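Local coordinates for DNR protein (Pseudomonas aeruginosa, PDB 2Z69) that probably acts as a DNA-binding transcription factor that senses nitric oxide and regulates dissimilative nitrate respiration, this piece being its sensor domain, at residues B[55-66]-B[103-114]. Residues are numbered along the deposited sequence; the frame is centred on the assembly and turned at random.
Sequences AFYYLISGCVKI and AQAVVPSQLFRF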
ATOM      1  N   ALA B  55       6.783  -8.569  14.834  1.00 17.73           N
ATOM      2  CA  ALA B  55       8.104  -8.030  14.523  1.00 18.05           C
ATOM      3  C   ALA B  55       8.585  -8.461  13.151  1.00 18.27           C
ATOM      4  O   ALA B  55       8.158  -9.495  12.654  1.00 19.61           O
ATOM      5  CB  ALA B  55       9.093  -8.473  15.569  1.00 17.33           C
ATOM      6  N   PHE B  56       9.434  -7.653  12.521  1.00 17.89           N
ATOM      7  CA  PHE B  56      10.204  -8.121  11.370  1.00 17.98           C
ATOM      8  C   PHE B  56      11.698  -8.077  11.725  1.00 19.45           C
ATOM      9  O   PHE B  56      12.054  -7.568  12.790  1.00 19.39           O
ATOM     10  CB  PHE B  56       9.907  -7.295  10.121  1.00 15.07           C
ATOM     11  CG  PHE B  56      10.366  -5.883  10.203  1.00 15.63           C
ATOM     12  CD1 PHE B  56       9.649  -4.940  10.960  1.00 15.38           C
ATOM     13  CD2 PHE B  56      11.484  -5.458   9.484  1.00 18.49           C
ATOM     14  CE1 PHE B  56      10.060  -3.616  11.029  1.00 16.72           C
ATOM     15  CE2 PHE B  56      11.916  -4.130   9.550  1.00 16.73           C
ATOM     16  CZ  PHE B  56      11.197  -3.204  10.307  1.00 18.32           C
ATOM     17  N   TYR B  57      12.534  -8.604  10.826  1.00 18.53           N
ATOM     18  CA  TYR B  57      13.919  -8.929  11.120  1.00 18.51           C
ATOM     19  C   TYR B  57      14.889  -8.348  10.084  1.00 21.05           C
ATOM     20  O   TYR B  57      14.598  -8.296   8.898  1.00 19.36           O
ATOM     21  CB  TYR B  57      14.094 -10.440  11.199  1.00 19.42           C
ATOM     22  CG  TYR B  57      13.341 -11.001  12.371  1.00 21.50           C
ATOM     23  CD1 TYR B  57      11.962 -11.231  12.305  1.00 18.27           C
ATOM     24  CD2 TYR B  57      13.999 -11.220  13.580  1.00 20.60           C
ATOM     25  CE1 TYR B  57      11.260 -11.701  13.444  1.00 17.49           C
ATOM     26  CE2 TYR B  57      13.317 -11.654  14.694  1.00 20.25           C
ATOM     27  CZ  TYR B  57      11.966 -11.920  14.614  1.00 20.35           C
ATOM     28  OH  TYR B  57      11.332 -12.379  15.769  1.00 25.94           O
ATOM     29  N   TYR B  58      16.027  -7.864  10.571  1.00 20.61           N
ATOM     30  CA  TYR B  58      17.169  -7.628   9.707  1.00 21.22           C
ATOM     31  C   TYR B  58      18.215  -8.700  10.013  1.00 22.38           C
ATOM     32  O   TYR B  58      18.568  -8.924  11.183  1.00 24.45           O
ATOM     33  CB  TYR B  58      17.723  -6.248   9.972  1.00 21.74           C
ATOM     34  CG  TYR B  58      18.953  -5.908   9.184  1.00 19.21           C
ATOM     35  CD1 TYR B  58      20.209  -6.097   9.749  1.00 20.27           C
ATOM     36  CD2 TYR B  58      18.864  -5.416   7.889  1.00 20.00           C
ATOM     37  CE1 TYR B  58      21.359  -5.797   9.074  1.00 24.90           C
ATOM     38  CE2 TYR B  58      20.041  -5.082   7.174  1.00 25.40           C
ATOM     39  CZ  TYR B  58      21.276  -5.289   7.797  1.00 22.31           C
ATOM     40  OH  TYR B  58      22.440  -5.026   7.180  1.00 21.35           O
ATOM     41  N   LEU B  59      18.704  -9.364   8.972  1.00 21.27           N
ATOM     42  CA  LEU B  59      19.693 -10.438   9.143  1.00 21.52           C
ATOM     43  C   LEU B  59      21.111  -9.851   9.096  1.00 20.30           C
ATOM     44  O   LEU B  59      21.633  -9.491   8.032  1.00 18.93           O
ATOM     45  CB  LEU B  59      19.482 -11.531   8.053  1.00 21.77           C
ATOM     46  CG  LEU B  59      20.246 -12.849   8.100  1.00 19.57           C
ATOM     47  CD1 LEU B  59      20.155 -13.517   9.450  1.00 23.41           C
ATOM     48  CD2 LEU B  59      19.752 -13.778   6.982  1.00 19.60           C
ATOM     49  N   ILE B  60      21.738  -9.745  10.265  1.00 19.70           N
ATOM     50  CA  ILE B  60      23.082  -9.168  10.333  1.00 18.49           C
ATOM     51  C   ILE B  60      24.046 -10.160   9.677  1.00 19.02           C
ATOM     52  O   ILE B  60      24.756  -9.810   8.754  1.00 18.82           O
ATOM     53  CB  ILE B  60      23.520  -8.838  11.782  1.00 17.86           C
ATOM     54  CG1 ILE B  60      22.531  -7.861  12.450  1.00 17.49           C
ATOM     55  CG2 ILE B  60      24.966  -8.313  11.815  1.00 18.19           C
ATOM     56  CD1 ILE B  60      22.387  -8.140  13.956  1.00 16.89           C
ATOM     57  N   SER B  61      24.009 -11.420  10.124  1.00 21.20           N
ATOM     58  CA  SER B  61      24.968 -12.415   9.633  1.00 21.03           C
ATOM     59  C   SER B  61      24.226 -13.719   9.582  1.00 21.38           C
ATOM     60  O   SER B  61      23.324 -13.963  10.404  1.00 20.55           O
ATOM     61  CB  SER B  61      26.176 -12.524  10.580  1.00 23.06           C
ATOM     62  OG  SER B  61      25.781 -13.037  11.858  1.00 20.09           O
ATOM     63  N   GLY B  62      24.587 -14.566   8.627  1.00 20.87           N
ATOM     64  CA  GLY B  62      23.972 -15.884   8.551  1.00 21.56           C
ATOM     65  C   GLY B  62      23.017 -15.988   7.383  1.00 21.19           C
ATOM     66  O   GLY B  62      23.196 -15.285   6.382  1.00 18.93           O
ATOM     67  N   CYS B  63      21.988 -16.839   7.536  1.00 21.65           N
ATOM     68  CA  CYS B  63      21.107 -17.238   6.422  1.00 20.24           C
ATOM     69  C   CYS B  63      19.840 -17.920   6.955  1.00 21.00           C
ATOM     70  O   CYS B  63      19.911 -18.820   7.778  1.00 19.02           O
ATOM     71  CB  CYS B  63      21.865 -18.148   5.454  1.00 20.09           C
ATOM     72  SG  CYS B  63      20.932 -18.746   3.995  1.00 21.57           S
ATOM     73  N   VAL B  64      18.674 -17.468   6.495  1.00 20.54           N
ATOM     74  CA  VAL B  64      17.368 -17.910   7.081  1.00 19.70           C
ATOM     75  C   VAL B  64      16.488 -18.428   5.934  1.00 19.54           C
ATOM     76  O   VAL B  64      16.451 -17.811   4.870  1.00 18.96           O
ATOM     77  CB  VAL B  64      16.694 -16.731   7.794  1.00 20.24           C
ATOM     78  CG1 VAL B  64      15.181 -16.911   7.913  1.00 22.41           C
ATOM     79  CG2 VAL B  64      17.356 -16.504   9.189  1.00 20.38           C
ATOM     80  N   LYS B  65      15.857 -19.592   6.101  1.00 16.80           N
ATOM     81  CA  LYS B  65      14.904 -20.059   5.105  1.00 17.30           C
ATOM     82  C   LYS B  65      13.466 -19.882   5.608  1.00 18.47           C
ATOM     83  O   LYS B  65      13.178 -20.013   6.826  1.00 17.98           O
ATOM     84  CB  LYS B  65      15.167 -21.513   4.686  1.00 18.22           C
ATOM     85  CG  LYS B  65      14.871 -22.570   5.761  1.00 17.18           C
ATOM     86  CD  LYS B  65      14.764 -23.958   5.135  1.00 20.18           C
ATOM     87  CE  LYS B  65      14.613 -25.006   6.246  1.00 26.45           C
ATOM     88  NZ  LYS B  65      14.491 -26.450   5.779  1.00 22.89           N
ATOM     89  N   ILE B  66      12.553 -19.586   4.685  1.00 18.01           N
ATOM     90  CA  ILE B  66      11.160 -19.314   5.070  1.00 18.11           C
ATOM     91  C   ILE B  66      10.215 -20.246   4.296  1.00 16.46           C
ATOM     92  O   ILE B  66      10.261 -20.290   3.087  1.00 17.32           O
ATOM     93  CB  ILE B  66      10.805 -17.780   4.846  1.00 20.09           C
ATOM     94  CG1 ILE B  66      11.811 -16.901   5.628  1.00 21.85           C
ATOM     95  CG2 ILE B  66       9.333 -17.484   5.201  1.00 17.71           C
ATOM     96  CD1 ILE B  66      11.465 -15.487   5.691  1.00 28.93           C
ATOM     97  N   ALA B 103      10.308 -19.354   9.866  1.00 20.22           N
ATOM     98  CA  ALA B 103      11.631 -18.875   9.420  1.00 18.68           C
ATOM     99  C   ALA B 103      12.628 -19.604  10.299  1.00 17.73           C
ATOM    100  O   ALA B 103      12.495 -19.578  11.531  1.00 16.33           O
ATOM    101  CB  ALA B 103      11.751 -17.389   9.623  1.00 17.32           C
ATOM    102  N   GLN B 104      13.605 -20.261   9.671  1.00 17.11           N
ATOM    103  CA  GLN B 104      14.565 -21.117  10.372  1.00 17.67           C
ATOM    104  C   GLN B 104      15.963 -20.781   9.910  1.00 17.49           C
ATOM    105  O   GLN B 104      16.204 -20.660   8.715  1.00 19.09           O
ATOM    106  CB  GLN B 104      14.290 -22.609  10.076  1.00 17.92           C
ATOM    107  CG  GLN B 104      15.128 -23.608  10.930  1.00 21.31           C
ATOM    108  CD  GLN B 104      14.750 -25.080  10.678  1.00 21.78           C
ATOM    109  OE1 GLN B 104      14.857 -25.938  11.555  1.00 26.11           O
ATOM    110  NE2 GLN B 104      14.289 -25.350   9.509  1.00 21.85           N
ATOM    111  N   ALA B 105      16.899 -20.670  10.837  1.00 16.98           N
ATOM    112  CA  ALA B 105      18.284 -20.405  10.479  1.00 18.91           C
ATOM    113  C   ALA B 105      18.864 -21.674   9.869  1.00 19.02           C
ATOM    114  O   ALA B 105      18.682 -22.768  10.405  1.00 19.77           O
ATOM    115  CB  ALA B 105      19.075 -19.998  11.711  1.00 17.47           C
ATOM    116  N   VAL B 106      19.519 -21.545   8.725  1.00 19.96           N
ATOM    117  CA  VAL B 106      20.198 -22.689   8.129  1.00 22.47           C
ATOM    118  C   VAL B 106      21.712 -22.723   8.475  1.00 22.78           C
ATOM    119  O   VAL B 106      22.358 -23.713   8.196  1.00 23.74           O
ATOM    120  CB  VAL B 106      20.001 -22.777   6.620  1.00 24.36           C
ATOM    121  CG1 VAL B 106      18.532 -22.518   6.238  1.00 27.64           C
ATOM    122  CG2 VAL B 106      20.875 -21.817   5.949  1.00 21.82           C
ATOM    123  N   VAL B 107      22.241 -21.651   9.077  1.00 21.15           N
ATOM    124  CA  VAL B 107      23.598 -21.597   9.695  1.00 20.56           C
ATOM    125  C   VAL B 107      23.490 -20.712  10.959  1.00 21.15           C
ATOM    126  O   VAL B 107      22.478 -20.042  11.128  1.00 21.43           O
ATOM    127  CB  VAL B 107      24.663 -20.984   8.751  1.00 20.29           C
ATOM    128  CG1 VAL B 107      24.868 -21.850   7.502  1.00 21.28           C
ATOM    129  CG2 VAL B 107      24.281 -19.587   8.357  1.00 20.93           C
ATOM    130  N   PRO B 108      24.518 -20.716  11.848  1.00 21.64           N
ATOM    131  CA  PRO B 108      24.496 -19.782  12.978  1.00 21.75           C
ATOM    132  C   PRO B 108      24.267 -18.367  12.464  1.00 21.28           C
ATOM    133  O   PRO B 108      24.972 -17.937  11.542  1.00 18.73           O
ATOM    134  CB  PRO B 108      25.899 -19.892  13.563  1.00 22.12           C
ATOM    135  CG  PRO B 108      26.308 -21.343  13.259  1.00 24.35           C
ATOM    136  CD  PRO B 108      25.747 -21.548  11.845  1.00 22.88           C
ATOM    137  N   SER B 109      23.290 -17.664  13.043  1.00 18.86           N
ATOM    138  CA  SER B 109      22.865 -16.376  12.496  1.00 17.71           C
ATOM    139  C   SER B 109      22.675 -15.357  13.616  1.00 19.19           C
ATOM    140  O   SER B 109      22.464 -15.722  14.787  1.00 21.06           O
ATOM    141  CB  SER B 109      21.530 -16.564  11.700  1.00 18.64           C
ATOM    142  OG  SER B 109      21.698 -17.511  10.633  1.00 17.49           O
ATOM    143  N   GLN B 110      22.726 -14.079  13.257  1.00 16.76           N
ATOM    144  CA  GLN B 110      22.453 -13.027  14.202  1.00 16.74           C
ATOM    145  C   GLN B 110      21.520 -12.021  13.545  1.00 16.58           C
ATOM    146  O   GLN B 110      21.703 -11.665  12.383  1.00 15.29           O
ATOM    147  CB  GLN B 110      23.758 -12.342  14.682  1.00 13.96           C
ATOM    148  CG  GLN B 110      23.507 -11.415  15.850  1.00 17.87           C
ATOM    149  CD  GLN B 110      24.772 -10.872  16.486  1.00 22.64           C
ATOM    150  OE1 GLN B 110      25.551 -10.203  15.830  1.00 24.25           O
ATOM    151  NE2 GLN B 110      24.968 -11.147  17.773  1.00 23.82           N
ATOM    152  N   LEU B 111      20.534 -11.549  14.303  1.00 17.84           N
ATOM    153  CA  LEU B 111      19.518 -10.644  13.754  1.00 19.48           C
ATOM    154  C   LEU B 111      19.209  -9.488  14.664  1.00 20.82           C
ATOM    155  O   LEU B 111      19.521  -9.549  15.854  1.00 22.91           O
ATOM    156  CB  LEU B 111      18.203 -11.386  13.451  1.00 18.26           C
ATOM    157  CG  LEU B 111      18.375 -12.720  12.726  1.00 22.35           C
ATOM    158  CD1 LEU B 111      18.024 -13.828  13.732  1.00 24.22           C
ATOM    159  CD2 LEU B 111      17.460 -12.825  11.554  1.00 22.65           C
ATOM    160  N   PHE B 112      18.603  -8.443  14.080  1.00 19.71           N
ATOM    161  CA  PHE B 112      17.883  -7.408  14.796  1.00 19.76           C
ATOM    162  C   PHE B 112      16.416  -7.718  14.636  1.00 19.50           C
ATOM    163  O   PHE B 112      15.975  -7.947  13.518  1.00 20.84           O
ATOM    164  CB  PHE B 112      18.144  -6.051  14.151  1.00 20.22           C
ATOM    165  CG  PHE B 112      19.475  -5.458  14.488  1.00 21.01           C
ATOM    166  CD1 PHE B 112      20.253  -4.880  13.491  1.00 17.67           C
ATOM    167  CD2 PHE B 112      19.941  -5.451  15.805  1.00 17.49           C
ATOM    168  CE1 PHE B 112      21.490  -4.296  13.780  1.00 16.41           C
ATOM    169  CE2 PHE B 112      21.180  -4.863  16.120  1.00 23.29           C
ATOM    170  CZ  PHE B 112      21.956  -4.276  15.101  1.00 20.17           C
ATOM    171  N   ARG B 113      15.662  -7.752  15.728  1.00 20.16           N
ATOM    172  CA  ARG B 113      14.206  -7.916  15.673  1.00 21.41           C
ATOM    173  C   ARG B 113      13.588  -6.556  15.895  1.00 22.07           C
ATOM    174  O   ARG B 113      13.726  -5.992  16.988  1.00 23.71           O
ATOM    175  CB  ARG B 113      13.720  -8.822  16.796  1.00 21.04           C
ATOM    176  CG  ARG B 113      12.230  -8.703  17.099  1.00 21.60           C
ATOM    177  CD  ARG B 113      11.668  -9.901  17.930  1.00 24.48           C
ATOM    178  NE  ARG B 113      12.421 -10.053  19.157  1.00 43.38           N
ATOM    179  CZ  ARG B 113      13.047 -11.151  19.562  1.00 44.48           C
ATOM    180  NH1 ARG B 113      13.004 -12.289  18.871  1.00 44.22           N
ATOM    181  NH2 ARG B 113      13.704 -11.104  20.704  1.00 45.12           N
ATOM    182  N   PHE B 114      12.913  -6.016  14.888  1.00 21.44           N
ATOM    183  CA  PHE B 114      12.260  -4.720  15.031  1.00 20.37           C
ATOM    184  C   PHE B 114      10.771  -4.898  15.262  1.00 21.72           C
ATOM    185  O   PHE B 114      10.134  -5.687  14.585  1.00 24.12           O
ATOM    186  CB  PHE B 114      12.461  -3.913  13.772  1.00 20.54           C
ATOM    187  CG  PHE B 114      13.884  -3.599  13.471  1.00 20.77           C
ATOM    188  CD1 PHE B 114      14.578  -4.309  12.510  1.00 19.34           C
ATOM    189  CD2 PHE B 114      14.531  -2.581  14.124  1.00 22.18           C
ATOM    190  CE1 PHE B 114      15.880  -3.999  12.206  1.00 16.15           C
ATOM    191  CE2 PHE B 114      15.842  -2.281  13.823  1.00 22.99           C
ATOM    192  CZ  PHE B 114      16.510  -2.997  12.862  1.00 20.28           C
TER
HETATM  193  O   HOH W   1      26.952 -11.351  13.689  1.00 22.27           O
HETATM  194  O   HOH W   2      26.350 -15.595  12.533  1.00 29.00           O
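Phe112 takes Ile60 on one ring face: methyl CD1 stands 3.8 Å from the ring centroid, almost exactly on the normal, in a CH-pi contact. On the same side of the sheet, Phe114 CB sits over a face of the Phe56 ring, toward its rim. The two rings are near parallel, planes at 30°, but offset, with little overlap, and CB of Tyr58 meets the Phe114 ring edge in plane. With CG beside the backbone N (chi1 -66°), the Tyr57 ring runs alongside Arg113, Leu111 CB at its edge; its OH lies at the guanidinium edge, 3.5 Å from Arg113 NH1, the two planes nearly perpendicular (89°), while Arg113 NE makes a salt bridge to Asp36. Phe56–Phe114, Tyr57–Arg113 and Tyr58–Phe112 are pairs of an antiparallel ladder in the cyclic nucleotide-binding (cupin-type) beta barrel. Further along it, Leu59 CD1 and Leu111 CD2 make a close methyl contact (3.5 Å), and Leu111 also touches Phe87. A classic beta bulge follows, where Ile60 N (2.9 Å) and Ser61 N (3.2 Å) both bond to Gln110 O. At the corner Ser109 OG donates to Val107 O (2.7 Å) and accepts from Cys63 N (3.2 Å). One water joins Ser61 OG to Gln110 OE1, another joins it to Pro108 O; Gln110 NE2 bonds Asn39 OD1. In the barrel's second sheet Lys65 and Gln104 pair through backbone bonds, and Ala103 CB packs against both Val64 CG1 and Ile66 CG1.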